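PDB 5U5G: 6-phosphogluconate dehydrogenase from Pseudomonas syringae, which probably uses NADPH to reduce the ketone of 2-oxopropylphosphonate in the biosynthesis of the antibiotic fosfomycin. Local coordinates for residues 61-66 and 150-155; 15-20 and 133-138; 144-149 and 158-163; 54-59 and 81-86. All coordinates share one frame; numbering follows the deposited sequence.

Contact 1: 61-66 and 150-155; sequences VLFVCT and RPLLEV. With NAP (NADP nicotinamide-adenine-dinucleotide phosphate), chain E.
The phenyl ring of Phe-63 meets helix 143-156 with its edge: Leu-152 CB and Leu-153 CD2 both lie near the ring plane, at the rim, and neither sits over a face. Leu-152 CB is 4.1 Å from Phe-63 CZ. Its neighbour Leu-153 sends the methyl CD2 to within 4.1 Å of Phe-63 CE1, so two consecutive helical residues flank the far corner of the ring. Phe-63 CG lies beside the backbone N and anti to the carbonyl carbon (chi1 -65°), and from there the ring also touches Val-94 on the adjacent strand and Leu-96 just beyond it. Leu-152 has a second task, because its CD2 approaches Val-61 CG1 at 4.1 Å. This is the apolar layer of a Rossmann fold, in which a helix rests on one face of the nucleotide-binding sheet; the axes of strand 61-64 and helix 150-155 stand 11.4 Å apart and are inclined by 46°. The opposite face of the strand, with Leu-62 and Val-64, packs on Leu-83. Within the helix, Arg-150 NH1 forms a salt bridge with Glu-154 OE2 at 3.1 Å, one turn further on. Past the end of the strand the chain reaches the cofactor. There O3D, a hydroxyl of the nicotinamide ribose of NADP, donates a 2.7 Å hydrogen bond to Thr-66 O. Cys-65 SG, set anti to its own N (chi1 -170°), lies 3.5 Å from O4D of the same sugar.

Contact 2: 15-20 and 133-138; sequences QAICRR and GILSAI
Arg-20 lays one face of its guanidinium over the backbone of Gly-133. The nearest atoms are Arg-20 NE and Gly-133 CA, 3.4 Å apart, while Gly-133 N lies above the guanidinium plane, displaced toward its rim. With no side chain on Gly-133, the flat group can come this close. Beside this overlap of guanidinium and glycine backbone is a small apolar contact: Ile-17 CD1 touches Leu-135 CD1 at 3.8 Å, the two side chains crossing at about a right angle. The next shell fixes the arginine. Its chain leaves the helix with CG opposite the backbone N (chi1 -172°) and bends at the next bond (chi2 73°), and the head then donates through NH1 to Leu-131 O and through NE to Val-155 O. Two carbonyls thus hold the guanidinium flat against the glycine. Gly-133 itself has positive phi in a Schellman motif that ends helix 126-131. The side chain of Leu-135 is near the ligand pocket, about 5 Å from the bound 2-oxopropylphosphonate and about 6 Å from NADP. The contact joins helix 12-23, whose start probably belongs to the glycine-rich (GxGxxG) dinucleotide-binding motif, to the start of strand 135-139, with Phe-156 of helix 143-156 packed against Ile-17, Arg-20 and Leu-135.

Contact 3: 144-149 and 158-163; sequences EAYGLI and ATVTYV
Val-160 comes first along strand 157-162, and it meets the edge of the Tyr-146 ring: its methyl CG1, set opposite the backbone N, is 3.3 Å from Tyr-146 OH. The same methyl is 4.1 Å from Tyr-146 CE1, near the plane of the ring. Tyr-162, the next residue on the helix side, provides the main surface, a face-to-face stack on Tyr-146 with the ring centroids 4.1 Å apart and the planes at 14°. The closest atoms are Tyr-146 CE2 and Tyr-162 CG, at 3.6 Å. The two tyrosines run in opposite directions, so that Tyr-162 CB comes over the same face of Tyr-146 near its phenol end, 3.9 Å from Tyr-146 OH. Both side chains start with CG anti to the backbone N (chi1 172° in Tyr-146 and -177° in Tyr-162), which extends each toward the other segment. The Tyr-162 hydroxyl is hydrogen-bonded to Gly-141 O. Together the residues close a beta-alpha-beta unit: helix 143-156 links the parallel neighbours 135-139 and 157-162, Tyr-146 and Val-160 also touch Val-139 of the first strand, and Thr-159, Thr-161 and Val-163 pack on the second subunit.

Contact 4: 54-59 and 81-86; sequences ALTRAA and RGLLAC
Two helical pieces meet here in a small, buried, mostly apolar contact at the periphery of the Rossmann domain, its centre about 23 Å from the centre of the chain. Helix 52-58 precedes strand 61-64, the short and weakly bonded helix 83-86 follows helix 69-77, and both lie on the same face of the sheet, where Leu-55, Thr-56 and Leu-83 all touch Leu-62. Thr-56 carries nearly all of the first side. Its backbone comes nearest to that of Cys-86, with the CA atoms of Thr-56 and Cys-86 6.5 Å apart, and no hydrogen bond links the two segments. The threonine is oriented by its own helix: OG1 lies between the backbone N and the carbonyl carbon (chi1 53°), and its proton is shared between Ile-52 O, the stronger partner, and Val-53 O in the preceding turn. Its polar need is thus met locally, although the oxygen lies at the interface. The rotation also sets CG2 anti to the carbonyl carbon, and this methyl faces the second helix, 4.3 Å from Leu-83 CD2. Leu-83 reaches across with the end of its side chain, and it packs further on Val-64, Ile-8 and Tyr-76, so this helix covers the strands as well as its helical neighbour. Within 81-86 the one backbone bond that is not weak runs from Cys-86 N to Leu-83 O, at 2.9 Å. Cys-86 directs CB, rather than its sulfur, at the threonine: Cys-86 CB sits 3.4 Å from Thr-56 OG1 and 3.9 Å from Thr-56 CG2.

All four contacts belong to the nucleotide-binding domain, and they show how one sheet is clothed on both faces. Contacts 1 and 4, with centres about 16 Å apart, share strand 61-64, which turns one face to each. Helix 143-156 serves contacts 1 and 3, whose centres are about 10 Å apart. The centres of contacts 1 and 2 are about 8 Å apart, joined by the bond from Arg-20 to Val-155 O, and contact 2 borders contact 3 through neighbouring strands. Along the chain contact 4 closes within the span bridged by contact 2, and contact 3 follows both, at the sheet edge beside the second subunit. Contact 1 crosses all three, interlocking distant segments in one cofactor-binding domain.

Contact 1: 61-66 and 150-155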
# COMPACT_ATOMS: atom_id res chain seq x y z
N VAL A 61 -22.26 27.57 8.63
CA VAL A 61 -21.57 26.29 8.44
C VAL A 61 -20.16 26.44 8.99
O VAL A 61 -19.47 27.42 8.68
CB VAL A 61 -21.51 25.87 6.96
CG1 VAL A 61 -20.82 24.51 6.84
CG2 VAL A 61 -22.90 25.82 6.34
N LEU A 62 -19.75 25.48 9.83
CA LEU A 62 -18.43 25.48 10.45
C LEU A 62 -17.74 24.15 10.21
O LEU A 62 -18.38 23.09 10.21
CB LEU A 62 -18.48 25.72 11.97
CG LEU A 62 -19.40 26.76 12.60
CD1 LEU A 62 -19.20 26.75 14.08
CD2 LEU A 62 -19.08 28.13 12.05
N PHE A 63 -16.42 24.20 10.03
CA PHE A 63 -15.58 23.01 10.03
C PHE A 63 -14.82 22.92 11.35
O PHE A 63 -14.45 23.94 11.94
CB PHE A 63 -14.58 23.02 8.87
CG PHE A 63 -15.20 22.96 7.50
CD1 PHE A 63 -15.49 21.74 6.91
CD2 PHE A 63 -15.46 24.13 6.80
CE1 PHE A 63 -16.06 21.68 5.64
CE2 PHE A 63 -16.04 24.09 5.53
CZ PHE A 63 -16.34 22.85 4.95
N VAL A 64 -14.59 21.68 11.80
CA VAL A 64 -13.81 21.38 12.99
C VAL A 64 -12.71 20.41 12.59
O VAL A 64 -12.99 19.39 11.94
CB VAL A 64 -14.68 20.77 14.11
CG1 VAL A 64 -13.83 20.40 15.34
CG2 VAL A 64 -15.81 21.70 14.50
N CYS A 65 -11.47 20.72 12.97
CA CYS A 65 -10.35 19.82 12.65
C CYS A 65 -9.34 19.89 13.80
O CYS A 65 -8.34 20.61 13.77
CB CYS A 65 -9.69 20.17 11.32
SG CYS A 65 -8.54 18.90 10.80
N THR A 66 -9.63 19.12 14.85
CA THR A 66 -8.83 19.11 16.07
C THR A 66 -8.36 17.68 16.32
O THR A 66 -8.78 16.75 15.64
CB THR A 66 -9.63 19.63 17.26
OG1 THR A 66 -10.73 18.74 17.52
CG2 THR A 66 -10.18 21.05 16.97
N ARG A 150 -21.98 19.33 0.62
CA ARG A 150 -21.28 18.62 -0.46
C ARG A 150 -20.48 19.53 -1.38
O ARG A 150 -19.30 19.23 -1.64
CB ARG A 150 -22.30 17.78 -1.23
CG ARG A 150 -21.76 16.47 -1.77
CD ARG A 150 -20.84 16.70 -2.93
NE ARG A 150 -20.18 15.49 -3.39
CZ ARG A 150 -18.87 15.42 -3.60
NH1 ARG A 150 -18.10 16.50 -3.41
NH2 ARG A 150 -18.31 14.30 -4.03
N PRO A 151 -21.02 20.64 -1.91
CA PRO A 151 -20.19 21.50 -2.77
C PRO A 151 -19.02 22.15 -2.05
O PRO A 151 -18.04 22.53 -2.70
CB PRO A 151 -21.18 22.55 -3.28
CG PRO A 151 -22.51 21.93 -3.13
CD PRO A 151 -22.40 21.14 -1.85
N LEU A 152 -19.09 22.31 -0.72
CA LEU A 152 -17.94 22.81 0.04
C LEU A 152 -16.82 21.79 0.09
O LEU A 152 -15.64 22.14 -0.04
CB LEU A 152 -18.38 23.19 1.45
CG LEU A 152 -18.87 24.60 1.80
CD1 LEU A 152 -19.40 25.34 0.59
CD2 LEU A 152 -19.95 24.50 2.86
N LEU A 153 -17.16 20.51 0.34
CA LEU A 153 -16.14 19.46 0.37
C LEU A 153 -15.43 19.35 -0.97
O LEU A 153 -14.24 19.05 -1.02
CB LEU A 153 -16.78 18.11 0.73
CG LEU A 153 -17.57 18.05 2.02
CD1 LEU A 153 -18.21 16.69 2.20
CD2 LEU A 153 -16.68 18.39 3.21
N GLU A 154 -16.17 19.60 -2.06
CA GLU A 154 -15.60 19.55 -3.40
C GLU A 154 -14.40 20.48 -3.54
O GLU A 154 -13.50 20.22 -4.35
CB GLU A 154 -16.68 19.92 -4.42
CG GLU A 154 -16.23 19.84 -5.87
CD GLU A 154 -15.76 18.43 -6.26
OE1 GLU A 154 -14.70 18.32 -6.91
OE2 GLU A 154 -16.47 17.47 -5.92
N VAL A 155 -14.37 21.57 -2.77
CA VAL A 155 -13.25 22.50 -2.87
C VAL A 155 -11.94 21.83 -2.48
O VAL A 155 -10.89 22.14 -3.04
CB VAL A 155 -13.53 23.75 -2.01
CG1 VAL A 155 -12.32 24.68 -2.04
CG2 VAL A 155 -14.77 24.44 -2.51
PA NAP E . -2.25 18.93 15.13
O1A NAP E . -1.65 18.32 16.34
O2A NAP E . -1.38 19.46 14.02
O5B NAP E . -3.31 20.13 15.57
C5B NAP E . -4.17 19.60 16.55
C4B NAP E . -5.33 20.60 16.71
O4B NAP E . -6.19 20.23 17.78
C3B NAP E . -4.75 22.04 16.97
O3B NAP E . -5.60 22.98 16.40
C2B NAP E . -4.90 22.12 18.51
O2B NAP E . -5.07 23.36 19.00
C1B NAP E . -6.28 21.36 18.64
N9A NAP E . -6.43 20.92 20.02
C8A NAP E . -5.88 19.80 20.67
N7A NAP E . -6.22 19.73 21.98
C5A NAP E . -7.02 20.87 22.18
C6A NAP E . -7.67 21.39 23.31
N6A NAP E . -7.60 20.74 24.52
N1A NAP E . -8.39 22.54 23.25
C2A NAP E . -8.43 23.15 22.03
N3A NAP E . -7.87 22.78 20.87
C4A NAP E . -7.15 21.62 20.97
O3 NAP E . -3.13 17.64 14.63
PN NAP E . -3.37 17.56 13.05
O1N NAP E . -3.88 18.82 12.47
O2N NAP E . -2.40 16.66 12.33
O5D NAP E . -4.78 16.53 12.99
C5D NAP E . -5.92 17.20 13.28
C4D NAP E . -7.07 16.24 12.99
O4D NAP E . -7.02 15.83 11.60
C3D NAP E . -6.88 14.93 13.86
O3D NAP E . -8.15 14.48 14.26
C2D NAP E . -6.25 13.96 12.88
O2D NAP E . -6.57 12.62 13.14
C1D NAP E . -6.95 14.41 11.56
N1N NAP E . -6.17 14.05 10.40
C2N NAP E . -4.82 14.47 10.24
C3N NAP E . -4.17 14.15 9.07
C7N NAP E . -2.78 14.60 8.85
O7N NAP E . -2.17 14.38 7.80
N7N NAP E . -2.14 15.34 9.83
C4N NAP E . -4.84 13.42 7.94
C5N NAP E . -6.22 13.02 8.23
C6N NAP E . -6.81 13.31 9.39
P2B NAP E . -3.50 24.28 19.33
O1X NAP E . -3.14 24.62 17.91
O2X NAP E . -3.98 25.43 20.22
O3X NAP E . -2.70 23.19 20.00

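Contact 2: 15-20 and 133-138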
# COMPACT_ATOMS: atom_id res chain seq x y z
N GLN A 15 -4.96 24.04 9.05
CA GLN A 15 -4.32 25.10 8.26
C GLN A 15 -4.35 24.79 6.77
O GLN A 15 -4.66 25.66 5.95
CB GLN A 15 -2.86 25.28 8.72
CG GLN A 15 -2.70 26.05 10.03
CD GLN A 15 -1.23 26.25 10.39
OE1 GLN A 15 -0.47 26.85 9.62
NE2 GLN A 15 -0.81 25.72 11.56
N ALA A 16 -4.01 23.55 6.39
CA ALA A 16 -3.95 23.22 4.96
C ALA A 16 -5.33 23.27 4.31
O ALA A 16 -5.48 23.80 3.20
CB ALA A 16 -3.31 21.85 4.77
N ILE A 17 -6.35 22.73 4.97
CA ILE A 17 -7.70 22.82 4.43
C ILE A 17 -8.15 24.28 4.34
O ILE A 17 -8.76 24.70 3.35
CB ILE A 17 -8.67 21.95 5.25
CG1 ILE A 17 -8.24 20.48 5.15
CG2 ILE A 17 -10.12 22.17 4.82
CD1 ILE A 17 -9.14 19.49 5.85
N CYS A 18 -7.84 25.08 5.37
CA CYS A 18 -8.16 26.51 5.31
C CYS A 18 -7.50 27.19 4.12
O CYS A 18 -8.14 27.99 3.43
CB CYS A 18 -7.75 27.22 6.60
SG CYS A 18 -8.95 27.05 7.89
N ARG A 19 -6.21 26.91 3.88
CA ARG A 19 -5.54 27.52 2.73
C ARG A 19 -6.26 27.17 1.43
O ARG A 19 -6.43 28.02 0.56
CB ARG A 19 -4.07 27.09 2.67
CG ARG A 19 -3.14 28.05 3.39
CD ARG A 19 -2.19 27.30 4.27
NE ARG A 19 -1.00 26.86 3.53
CZ ARG A 19 -0.20 25.88 3.95
NH1 ARG A 19 -0.49 25.23 5.08
NH2 ARG A 19 0.86 25.53 3.23
N ARG A 20 -6.69 25.91 1.29
CA ARG A 20 -7.42 25.52 0.09
C ARG A 20 -8.74 26.27 -0.03
O ARG A 20 -9.11 26.72 -1.13
CB ARG A 20 -7.65 24.01 0.11
CG ARG A 20 -8.23 23.45 -1.17
CD ARG A 20 -7.21 23.43 -2.28
NE ARG A 20 -7.81 23.04 -3.54
CZ ARG A 20 -7.14 22.83 -4.67
NH1 ARG A 20 -5.82 22.97 -4.70
NH2 ARG A 20 -7.79 22.48 -5.77
N GLY A 133 -6.22 19.88 -2.85
CA GLY A 133 -7.65 19.71 -2.94
C GLY A 133 -8.10 18.33 -3.36
O GLY A 133 -9.16 18.19 -3.96
N ILE A 134 -7.32 17.29 -3.05
CA ILE A 134 -7.66 15.95 -3.51
C ILE A 134 -7.87 14.99 -2.34
O ILE A 134 -7.65 13.79 -2.49
CB ILE A 134 -6.57 15.39 -4.46
CG1 ILE A 134 -5.20 15.40 -3.76
CG2 ILE A 134 -6.59 16.13 -5.79
CD1 ILE A 134 -4.29 14.26 -4.13
N LEU A 135 -8.30 15.50 -1.19
CA LEU A 135 -8.55 14.61 -0.06
C LEU A 135 -9.66 13.62 -0.39
O LEU A 135 -10.52 13.87 -1.24
CB LEU A 135 -8.94 15.39 1.20
CG LEU A 135 -7.82 16.20 1.87
CD1 LEU A 135 -8.37 17.01 3.05
CD2 LEU A 135 -6.67 15.29 2.29
N SER A 136 -9.63 12.48 0.29
CA SER A 136 -10.78 11.58 0.32
C SER A 136 -11.55 11.83 1.61
O SER A 136 -10.96 11.91 2.69
CB SER A 136 -10.36 10.11 0.26
OG SER A 136 -9.58 9.85 -0.89
N ALA A 137 -12.87 11.93 1.50
CA ALA A 137 -13.73 12.09 2.66
C ALA A 137 -14.62 10.86 2.82
O ALA A 137 -15.00 10.21 1.84
CB ALA A 137 -14.59 13.36 2.53
N ILE A 138 -14.90 10.52 4.08
CA ILE A 138 -15.91 9.53 4.46
C ILE A 138 -16.94 10.26 5.30
O ILE A 138 -16.58 10.94 6.27
CB ILE A 138 -15.29 8.36 5.25
CG1 ILE A 138 -13.92 8.00 4.69
CG2 ILE A 138 -16.27 7.17 5.29
CD1 ILE A 138 -13.02 7.28 5.69

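Contact 3: 144-149 and 158-163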
# COMPACT_ATOMS: atom_id res chain seq x y z
N GLU A 144 -30.02 15.73 3.82
CA GLU A 144 -30.19 17.12 3.40
C GLU A 144 -28.99 17.97 3.79
O GLU A 144 -28.47 18.74 2.97
CB GLU A 144 -31.49 17.70 3.96
CG GLU A 144 -31.74 19.10 3.43
CD GLU A 144 -32.76 19.91 4.22
OE1 GLU A 144 -32.92 19.68 5.44
OE2 GLU A 144 -33.37 20.81 3.61
N ALA A 145 -28.52 17.85 5.03
CA ALA A 145 -27.31 18.56 5.44
C ALA A 145 -26.11 18.15 4.59
O ALA A 145 -25.32 19.01 4.19
CB ALA A 145 -27.03 18.31 6.92
N TYR A 146 -25.97 16.86 4.31
CA TYR A 146 -24.90 16.41 3.43
C TYR A 146 -24.98 17.11 2.08
O TYR A 146 -23.99 17.67 1.59
CB TYR A 146 -24.95 14.89 3.26
CG TYR A 146 -23.99 14.36 2.22
CD1 TYR A 146 -22.63 14.61 2.30
CD2 TYR A 146 -24.45 13.59 1.15
CE1 TYR A 146 -21.75 14.12 1.36
CE2 TYR A 146 -23.58 13.09 0.21
CZ TYR A 146 -22.23 13.36 0.32
OH TYR A 146 -21.35 12.87 -0.61
N GLY A 147 -26.17 17.10 1.46
CA GLY A 147 -26.32 17.77 0.18
C GLY A 147 -25.97 19.24 0.22
O GLY A 147 -25.49 19.79 -0.78
N LEU A 148 -26.19 19.90 1.35
CA LEU A 148 -25.90 21.33 1.43
C LEU A 148 -24.40 21.60 1.49
O LEU A 148 -23.91 22.56 0.89
CB LEU A 148 -26.60 21.95 2.63
CG LEU A 148 -28.13 21.92 2.56
CD1 LEU A 148 -28.75 22.42 3.85
CD2 LEU A 148 -28.59 22.75 1.38
N ILE A 149 -23.65 20.76 2.21
CA ILE A 149 -22.22 21.00 2.39
C ILE A 149 -21.39 20.28 1.34
O ILE A 149 -20.20 20.59 1.19
CB ILE A 149 -21.76 20.62 3.81
CG1 ILE A 149 -22.16 19.18 4.14
CG2 ILE A 149 -22.36 21.58 4.85
CD1 ILE A 149 -21.08 18.16 3.86
N ALA A 158 -11.31 15.11 -3.55
CA ALA A 158 -11.54 14.45 -4.83
C ALA A 158 -12.58 13.34 -4.71
O ALA A 158 -13.51 13.26 -5.52
CB ALA A 158 -10.23 13.89 -5.39
N THR A 159 -12.43 12.46 -3.72
CA THR A 159 -13.36 11.37 -3.49
C THR A 159 -14.14 11.61 -2.21
O THR A 159 -13.56 12.04 -1.21
CB THR A 159 -12.63 10.03 -3.40
OG1 THR A 159 -11.67 9.95 -4.45
CG2 THR A 159 -13.62 8.87 -3.55
N VAL A 160 -15.44 11.35 -2.25
CA VAL A 160 -16.31 11.49 -1.09
C VAL A 160 -17.20 10.25 -1.02
O VAL A 160 -17.99 10.00 -1.93
CB VAL A 160 -17.16 12.77 -1.15
CG1 VAL A 160 -18.09 12.87 0.05
CG2 VAL A 160 -16.28 14.01 -1.24
N THR A 161 -17.08 9.47 0.07
CA THR A 161 -17.88 8.26 0.27
C THR A 161 -18.94 8.53 1.33
O THR A 161 -18.62 8.69 2.52
CB THR A 161 -17.00 7.07 0.67
OG1 THR A 161 -16.00 6.83 -0.33
CG2 THR A 161 -17.84 5.80 0.81
N TYR A 162 -20.20 8.57 0.92
CA TYR A 162 -21.31 8.85 1.82
C TYR A 162 -21.80 7.54 2.44
O TYR A 162 -22.30 6.66 1.72
CB TYR A 162 -22.44 9.56 1.07
CG TYR A 162 -23.62 9.97 1.91
CD1 TYR A 162 -23.44 10.51 3.18
CD2 TYR A 162 -24.92 9.85 1.42
CE1 TYR A 162 -24.52 10.91 3.95
CE2 TYR A 162 -26.01 10.25 2.19
CZ TYR A 162 -25.80 10.77 3.44
OH TYR A 162 -26.87 11.16 4.21
N VAL A 163 -21.66 7.41 3.75
CA VAL A 163 -22.16 6.25 4.49
C VAL A 163 -23.02 6.78 5.64
O VAL A 163 -22.52 7.03 6.75
CB VAL A 163 -21.00 5.35 4.97
CG1 VAL A 163 -20.49 4.49 3.80
CG2 VAL A 163 -19.83 6.20 5.55

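Contact 4: 54-59 and 81-86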
# COMPACT_ATOMS: atom_id res chain seq x y z
N ALA A 54 -18.21 34.49 18.57
CA ALA A 54 -17.93 35.34 17.42
C ALA A 54 -18.00 34.54 16.13
O ALA A 54 -18.49 35.03 15.11
CB ALA A 54 -16.56 36.01 17.57
N LEU A 55 -17.49 33.31 16.16
CA LEU A 55 -17.48 32.52 14.93
C LEU A 55 -18.90 32.18 14.50
O LEU A 55 -19.26 32.39 13.33
CB LEU A 55 -16.65 31.26 15.14
CG LEU A 55 -16.30 30.42 13.91
CD1 LEU A 55 -15.43 31.19 12.95
CD2 LEU A 55 -15.58 29.19 14.39
N THR A 56 -19.73 31.69 15.43
CA THR A 56 -21.09 31.30 15.08
C THR A 56 -21.96 32.49 14.68
O THR A 56 -22.95 32.31 13.96
CB THR A 56 -21.75 30.55 16.24
OG1 THR A 56 -21.65 31.32 17.45
CG2 THR A 56 -21.09 29.17 16.46
N ARG A 57 -21.63 33.70 15.14
CA ARG A 57 -22.38 34.87 14.68
C ARG A 57 -22.21 35.05 13.18
O ARG A 57 -23.17 35.36 12.47
CB ARG A 57 -21.92 36.14 15.41
CG ARG A 57 -22.70 37.40 15.04
CD ARG A 57 -22.07 38.65 15.68
NE ARG A 57 -22.68 39.90 15.22
CZ ARG A 57 -22.14 41.11 15.39
NH1 ARG A 57 -20.96 41.24 15.99
NH2 ARG A 57 -22.77 42.19 14.95
N ALA A 58 -20.99 34.83 12.69
CA ALA A 58 -20.68 35.09 11.29
C ALA A 58 -21.05 33.93 10.38
O ALA A 58 -21.35 34.15 9.20
CB ALA A 58 -19.18 35.39 11.14
N ALA A 59 -21.01 32.70 10.87
CA ALA A 59 -21.02 31.56 9.96
C ALA A 59 -22.08 30.55 10.38
O ALA A 59 -22.20 30.21 11.56
CB ALA A 59 -19.63 30.90 9.91
N ARG A 81 -20.26 28.83 26.28
CA ARG A 81 -19.26 29.22 25.30
C ARG A 81 -19.10 28.23 24.15
O ARG A 81 -18.62 28.63 23.08
CB ARG A 81 -17.89 29.41 25.97
CG ARG A 81 -17.82 30.59 26.93
CD ARG A 81 -16.44 30.68 27.59
NE ARG A 81 -15.53 31.63 26.94
CZ ARG A 81 -14.61 31.31 26.03
NH1 ARG A 81 -14.46 30.04 25.63
NH2 ARG A 81 -13.83 32.25 25.51
N GLY A 82 -19.48 26.97 24.32
CA GLY A 82 -19.18 25.95 23.34
C GLY A 82 -20.14 25.94 22.18
O GLY A 82 -21.10 26.71 22.11
N LEU A 83 -19.88 25.02 21.25
CA LEU A 83 -20.63 24.96 19.99
C LEU A 83 -22.10 24.67 20.23
O LEU A 83 -22.97 25.38 19.71
CB LEU A 83 -20.02 23.91 19.06
CG LEU A 83 -18.80 24.35 18.24
CD1 LEU A 83 -18.20 23.19 17.45
CD2 LEU A 83 -19.17 25.47 17.30
N LEU A 84 -22.41 23.63 21.02
CA LEU A 84 -23.81 23.25 21.22
C LEU A 84 -24.62 24.40 21.82
O LEU A 84 -25.81 24.54 21.53
CB LEU A 84 -23.91 22.00 22.09
CG LEU A 84 -23.42 20.70 21.44
CD1 LEU A 84 -23.07 19.66 22.48
CD2 LEU A 84 -24.44 20.12 20.46
N ALA A 85 -23.98 25.25 22.62
CA ALA A 85 -24.66 26.39 23.21
C ALA A 85 -24.88 27.53 22.22
O ALA A 85 -25.78 28.35 22.43
CB ALA A 85 -23.87 26.90 24.42
N CYS A 86 -24.09 27.60 21.14
CA CYS A 86 -24.13 28.74 20.23
C CYS A 86 -24.78 28.44 18.88
O CYS A 86 -24.99 29.37 18.10
CB CYS A 86 -22.71 29.26 19.96
SG CYS A 86 -21.81 29.76 21.42